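Local coordinates for SLT domain-containing protein (Bdellovibrio bacteriovorus HD100, PDB 6TAB) that probably cleaves peptidoglycan as a lysozyme of altered substrate specificity, easing the exit of this predatory bacterium from its prey cell, at residues S73-E81 against Q127-S138. Sequence-based numbering, arbitrary orientation.
Sequences SREVIPLWE and QRKQYWAFVLSS. Unlike the reference sequence in segment 73-81: Ser73 (reference Leu). With SO4 (sulfate ion), chain C.
The loop 73-81, which precedes helix 87-101 and turns helical in phi/psi at 79-81, runs along helix 125-144 of the lysozyme-like SLT domain and is gripped where Gln130 and Ser137, two helical turns apart, reach its backbone. Gln130 OE1 accepts from two consecutive amides. Val76 N, 3.1 Å from Gln130 OE1, lies in the carbonyl plane (N-H...O 155°), whereas Glu75 N, 2.9 Å from the same oxygen, is tilted from that plane and gives a more bent bond (135°). With the amide rotation thus fixed, Gln130 NE2 donates to a water that in turn donates to Glu75 OE1. Glu75 OE1 also accepts a hydrogen bond from Gln127 NE2 at 2.9 Å, on its syn side. A second water donates to both Val76 O and Gln130 O.

Between these polar grips the contact is largely apolar. Phe134, whose CG stands opposite the backbone N (chi1 -177°), turns its ring edge to Ile77 O, while Val76 CG1 packs 3.7 Å from Phe134 CB and Leu79 CG approaches the ring obliquely, 3.9 Å from Phe134 CE2. Leu79 and Phe134 both pack on Trp246 of helix 238-248, joining the loop to two helices of the lysozyme-like fold. Ser137 OG accepts from Leu79 N at 2.9 Å and donates to Phe134 O within its own helix, so it is engaged both ways. Ser137 CB makes a CH-pi contact over one face of Trp80, 3.8 Å from the centroid of its six-membered ring, while Trp80 NE1 points elsewhere, to Ser91 of helix 87-101.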
loop_
_atom_site.group_PDB
_atom_site.type_symbol
_atom_site.label_atom_id
_atom_site.label_comp_id
_atom_site.label_asym_id
_atom_site.label_seq_id
_atom_site.Cartn_x
_atom_site.Cartn_y
_atom_site.Cartn_z
ATOM N N SER A 73 -15.491 -11.625 -14.404
ATOM C CA SER A 73 -14.712 -12.248 -13.336
ATOM C C SER A 73 -13.283 -11.684 -13.388
ATOM O O SER A 73 -12.730 -11.347 -14.448
ATOM C CB SER A 73 -14.741 -13.754 -13.422
ATOM O OG SER A 73 -13.691 -14.235 -14.244
ATOM N N ARG A 74 -12.680 -11.607 -12.216
ATOM C CA ARG A 74 -11.408 -10.938 -12.075
ATOM C C ARG A 74 -10.268 -11.839 -12.574
ATOM O O ARG A 74 -10.331 -13.068 -12.476
ATOM C CB ARG A 74 -11.187 -10.585 -10.610
ATOM C CG ARG A 74 -12.105 -9.484 -10.087
ATOM C CD ARG A 74 -11.971 -9.260 -8.601
ATOM N NE ARG A 74 -12.457 -10.419 -7.822
ATOM C CZ ARG A 74 -12.263 -10.601 -6.523
ATOM N NH1 ARG A 74 -11.515 -9.743 -5.821
ATOM N NH2 ARG A 74 -12.771 -11.692 -5.924
ATOM N N GLU A 75 -9.199 -11.224 -13.069
ATOM C CA GLU A 75 -7.964 -11.917 -13.426
ATOM C C GLU A 75 -7.028 -12.101 -12.218
ATOM O O GLU A 75 -6.245 -13.102 -12.189
ATOM C CB GLU A 75 -7.253 -11.225 -14.594
ATOM C CG GLU A 75 -7.976 -11.394 -15.919
ATOM C CD GLU A 75 -7.380 -10.512 -17.001
ATOM O OE1 GLU A 75 -7.777 -9.329 -17.074
ATOM O OE2 GLU A 75 -6.512 -11.022 -17.762
ATOM N N VAL A 76 -7.030 -11.156 -11.277
ATOM C CA VAL A 76 -6.127 -11.167 -10.090
ATOM C C VAL A 76 -6.975 -10.918 -8.833
ATOM O O VAL A 76 -7.789 -9.979 -8.803
ATOM C CB VAL A 76 -5.019 -10.103 -10.250
ATOM C CG1 VAL A 76 -4.211 -9.946 -8.959
ATOM C CG2 VAL A 76 -4.109 -10.446 -11.443
ATOM N N ILE A 77 -6.797 -11.790 -7.812
ATOM C CA ILE A 77 -7.539 -11.763 -6.524
ATOM C C ILE A 77 -6.597 -11.437 -5.370
ATOM O O ILE A 77 -5.536 -12.076 -5.228
ATOM C CB ILE A 77 -8.155 -13.145 -6.225
ATOM C CG1 ILE A 77 -8.853 -13.735 -7.433
ATOM C CG2 ILE A 77 -9.018 -13.084 -4.974
ATOM C CD1 ILE A 77 -9.994 -12.949 -7.865
ATOM N N PRO A 78 -6.919 -10.460 -4.496
ATOM C CA PRO A 78 -6.001 -10.095 -3.417
ATOM C C PRO A 78 -5.824 -11.217 -2.376
ATOM O O PRO A 78 -6.752 -12.034 -2.116
ATOM C CB PRO A 78 -6.666 -8.855 -2.761
ATOM C CG PRO A 78 -7.597 -8.300 -3.828
ATOM C CD PRO A 78 -8.089 -9.558 -4.536
ATOM N N LEU A 79 -4.649 -11.206 -1.718
ATOM C CA LEU A 79 -4.251 -12.264 -0.756
ATOM C C LEU A 79 -5.127 -12.295 0.504
ATOM O O LEU A 79 -5.182 -13.362 1.170
ATOM C CB LEU A 79 -2.775 -12.059 -0.387
ATOM C CG LEU A 79 -1.769 -12.209 -1.530
ATOM C CD1 LEU A 79 -0.383 -11.736 -1.107
ATOM C CD2 LEU A 79 -1.696 -13.642 -2.013
ATOM N N TRP A 80 -5.760 -11.180 0.900
ATOM C CA TRP A 80 -6.628 -11.181 2.099
ATOM C C TRP A 80 -7.895 -12.037 1.921
ATOM O O TRP A 80 -8.502 -12.442 2.945
ATOM C CB TRP A 80 -6.933 -9.755 2.592
ATOM C CG TRP A 80 -7.463 -8.790 1.564
ATOM C CD1 TRP A 80 -8.578 -8.941 0.788
ATOM C CD2 TRP A 80 -6.939 -7.484 1.243
ATOM N NE1 TRP A 80 -8.760 -7.843 -0.010
ATOM C CE2 TRP A 80 -7.744 -6.946 0.217
ATOM C CE3 TRP A 80 -5.814 -6.773 1.673
ATOM C CZ2 TRP A 80 -7.477 -5.684 -0.350
ATOM C CZ3 TRP A 80 -5.573 -5.520 1.148
ATOM C CH2 TRP A 80 -6.373 -4.997 0.128
ATOM N N GLU A 81 -8.303 -12.348 0.678
ATOM C CA GLU A 81 -9.493 -13.183 0.497
ATOM C C GLU A 81 -9.242 -14.641 0.937
ATOM O O GLU A 81 -10.196 -15.362 1.203
ATOM C CB GLU A 81 -10.033 -13.121 -0.943
ATOM C CG GLU A 81 -10.452 -11.723 -1.376
ATOM C CD GLU A 81 -11.324 -11.563 -2.607
ATOM O OE1 GLU A 81 -11.816 -12.597 -3.153
ATOM O OE2 GLU A 81 -11.506 -10.370 -3.027
ATOM N N GLN A 127 -8.088 -3.470 -14.840
ATOM C CA GLN A 127 -6.896 -4.272 -14.534
ATOM C C GLN A 127 -5.929 -3.547 -13.577
ATOM O O GLN A 127 -5.313 -4.187 -12.695
ATOM C CB GLN A 127 -6.199 -4.744 -15.823
ATOM C CG GLN A 127 -6.984 -5.768 -16.677
ATOM C CD GLN A 127 -6.315 -6.034 -18.011
ATOM O OE1 GLN A 127 -5.839 -5.104 -18.690
ATOM N NE2 GLN A 127 -6.221 -7.312 -18.382
ATOM N N ARG A 128 -5.752 -2.214 -13.773
ATOM C CA ARG A 128 -4.878 -1.448 -12.833
ATOM C C ARG A 128 -5.475 -1.484 -11.410
ATOM O O ARG A 128 -4.694 -1.515 -10.424
ATOM C CB ARG A 128 -4.656 -0.002 -13.345
ATOM C CG ARG A 128 -3.850 0.098 -14.646
ATOM C CD ARG A 128 -3.362 1.493 -15.049
ATOM N NE ARG A 128 -4.373 2.526 -15.171
ATOM C CZ ARG A 128 -5.083 2.818 -16.263
ATOM N NH1 ARG A 128 -5.070 2.000 -17.319
ATOM N NH2 ARG A 128 -5.813 3.934 -16.276
ATOM N N LYS A 129 -6.807 -1.400 -11.277
ATOM C CA LYS A 129 -7.429 -1.493 -9.919
ATOM C C LYS A 129 -7.175 -2.895 -9.309
ATOM O O LYS A 129 -6.878 -3.014 -8.107
ATOM C CB LYS A 129 -8.916 -1.133 -9.946
ATOM C CG LYS A 129 -9.174 0.342 -10.260
ATOM C CD LYS A 129 -10.464 0.944 -9.701
ATOM C CE LYS A 129 -11.730 0.265 -10.118
ATOM N NZ LYS A 129 -12.980 0.871 -9.609
ATOM N N GLN A 130 -7.302 -3.963 -10.118
ATOM C CA GLN A 130 -6.975 -5.320 -9.636
ATOM C C GLN A 130 -5.506 -5.401 -9.182
ATOM O O GLN A 130 -5.214 -6.052 -8.131
ATOM C CB GLN A 130 -7.300 -6.375 -10.707
ATOM C CG GLN A 130 -8.794 -6.600 -10.946
ATOM C CD GLN A 130 -9.045 -7.521 -12.117
ATOM O OE1 GLN A 130 -8.447 -8.591 -12.232
ATOM N NE2 GLN A 130 -9.964 -7.138 -12.992
ATOM N N TYR A 131 -4.572 -4.828 -9.966
ATOM C CA TYR A 131 -3.136 -4.819 -9.657
ATOM C C TYR A 131 -2.889 -4.166 -8.277
ATOM O O TYR A 131 -2.212 -4.717 -7.395
ATOM C CB TYR A 131 -2.349 -4.079 -10.781
ATOM C CG TYR A 131 -0.879 -3.953 -10.446
ATOM C CD1 TYR A 131 -0.003 -5.013 -10.630
ATOM C CD2 TYR A 131 -0.351 -2.787 -9.908
ATOM C CE1 TYR A 131 1.327 -4.966 -10.237
ATOM C CE2 TYR A 131 0.984 -2.694 -9.554
ATOM C CZ TYR A 131 1.836 -3.780 -9.705
ATOM O OH TYR A 131 3.150 -3.702 -9.296
ATOM N N TRP A 132 -3.415 -2.936 -8.118
ATOM C CA TRP A 132 -3.137 -2.170 -6.881
ATOM C C TRP A 132 -3.767 -2.834 -5.651
ATOM O O TRP A 132 -3.165 -2.792 -4.555
ATOM C CB TRP A 132 -3.497 -0.671 -7.037
ATOM C CG TRP A 132 -2.397 0.043 -7.773
ATOM C CD1 TRP A 132 -2.383 0.411 -9.094
ATOM C CD2 TRP A 132 -1.063 0.301 -7.290
ATOM N NE1 TRP A 132 -1.156 0.941 -9.446
ATOM C CE2 TRP A 132 -0.324 0.900 -8.346
ATOM C CE3 TRP A 132 -0.451 0.137 -6.048
ATOM C CZ2 TRP A 132 1.027 1.211 -8.194
ATOM C CZ3 TRP A 132 0.862 0.518 -5.889
ATOM C CH2 TRP A 132 1.596 1.044 -6.952
ATOM N N ALA A 133 -4.970 -3.414 -5.788
ATOM C CA ALA A 133 -5.537 -4.187 -4.629
ATOM C C ALA A 133 -4.623 -5.377 -4.240
ATOM O O ALA A 133 -4.392 -5.615 -3.049
ATOM C CB ALA A 133 -6.947 -4.611 -4.904
ATOM N N PHE A 134 -4.063 -6.081 -5.232
ATOM C CA PHE A 134 -3.144 -7.174 -4.957
ATOM C C PHE A 134 -1.876 -6.657 -4.250
ATOM O O PHE A 134 -1.395 -7.205 -3.220
ATOM C CB PHE A 134 -2.780 -7.952 -6.227
ATOM C CG PHE A 134 -1.887 -9.143 -5.942
ATOM C CD1 PHE A 134 -0.505 -9.000 -5.856
ATOM C CD2 PHE A 134 -2.420 -10.398 -5.647
ATOM C CE1 PHE A 134 0.319 -10.064 -5.513
ATOM C CE2 PHE A 134 -1.593 -11.463 -5.303
ATOM C CZ PHE A 134 -0.228 -11.306 -5.222
ATOM N N VAL A 135 -1.240 -5.593 -4.800
ATOM C CA VAL A 135 -0.006 -5.063 -4.182
ATOM C C VAL A 135 -0.270 -4.602 -2.732
ATOM O O VAL A 135 0.505 -4.918 -1.807
ATOM C CB VAL A 135 0.640 -3.955 -5.030
ATOM C CG1 VAL A 135 1.777 -3.263 -4.286
ATOM C CG2 VAL A 135 1.135 -4.523 -6.361
ATOM N N LEU A 136 -1.386 -3.881 -2.506
ATOM C CA LEU A 136 -1.741 -3.507 -1.132
ATOM C C LEU A 136 -1.850 -4.751 -0.233
ATOM O O LEU A 136 -1.367 -4.727 0.939
ATOM C CB LEU A 136 -3.066 -2.720 -1.116
ATOM C CG LEU A 136 -3.002 -1.252 -1.474
ATOM C CD1 LEU A 136 -4.399 -0.714 -1.762
ATOM C CD2 LEU A 136 -2.349 -0.431 -0.350
ATOM N N SER A 137 -2.448 -5.859 -0.724
ATOM C CA SER A 137 -2.600 -7.095 0.088
ATOM C C SER A 137 -1.225 -7.692 0.415
ATOM O O SER A 137 -1.058 -8.289 1.507
ATOM C CB SER A 137 -3.558 -8.092 -0.553
ATOM O OG SER A 137 -2.986 -8.813 -1.654
ATOM N N SER A 138 -0.246 -7.579 -0.504
ATOM C CA SER A 138 1.111 -8.072 -0.260
ATOM C C SER A 138 1.820 -7.225 0.808
ATOM O O SER A 138 2.615 -7.744 1.625
ATOM C CB SER A 138 1.927 -8.243 -1.536
ATOM O OG SER A 138 2.328 -7.022 -2.117
HETATM S S SO4 C . -14.502 -13.545 -8.910
HETATM O O1 SO4 C . -15.894 -13.623 -9.221
HETATM O O2 SO4 C . -14.218 -13.730 -7.513
HETATM O O3 SO4 C . -14.067 -12.311 -9.446
HETATM O O4 SO4 C . -13.830 -14.621 -9.518
HETATM O O HOH W 1 -10.177 -8.702 -15.568
HETATM O O HOH W 2 -7.429 -7.664 -7.282
#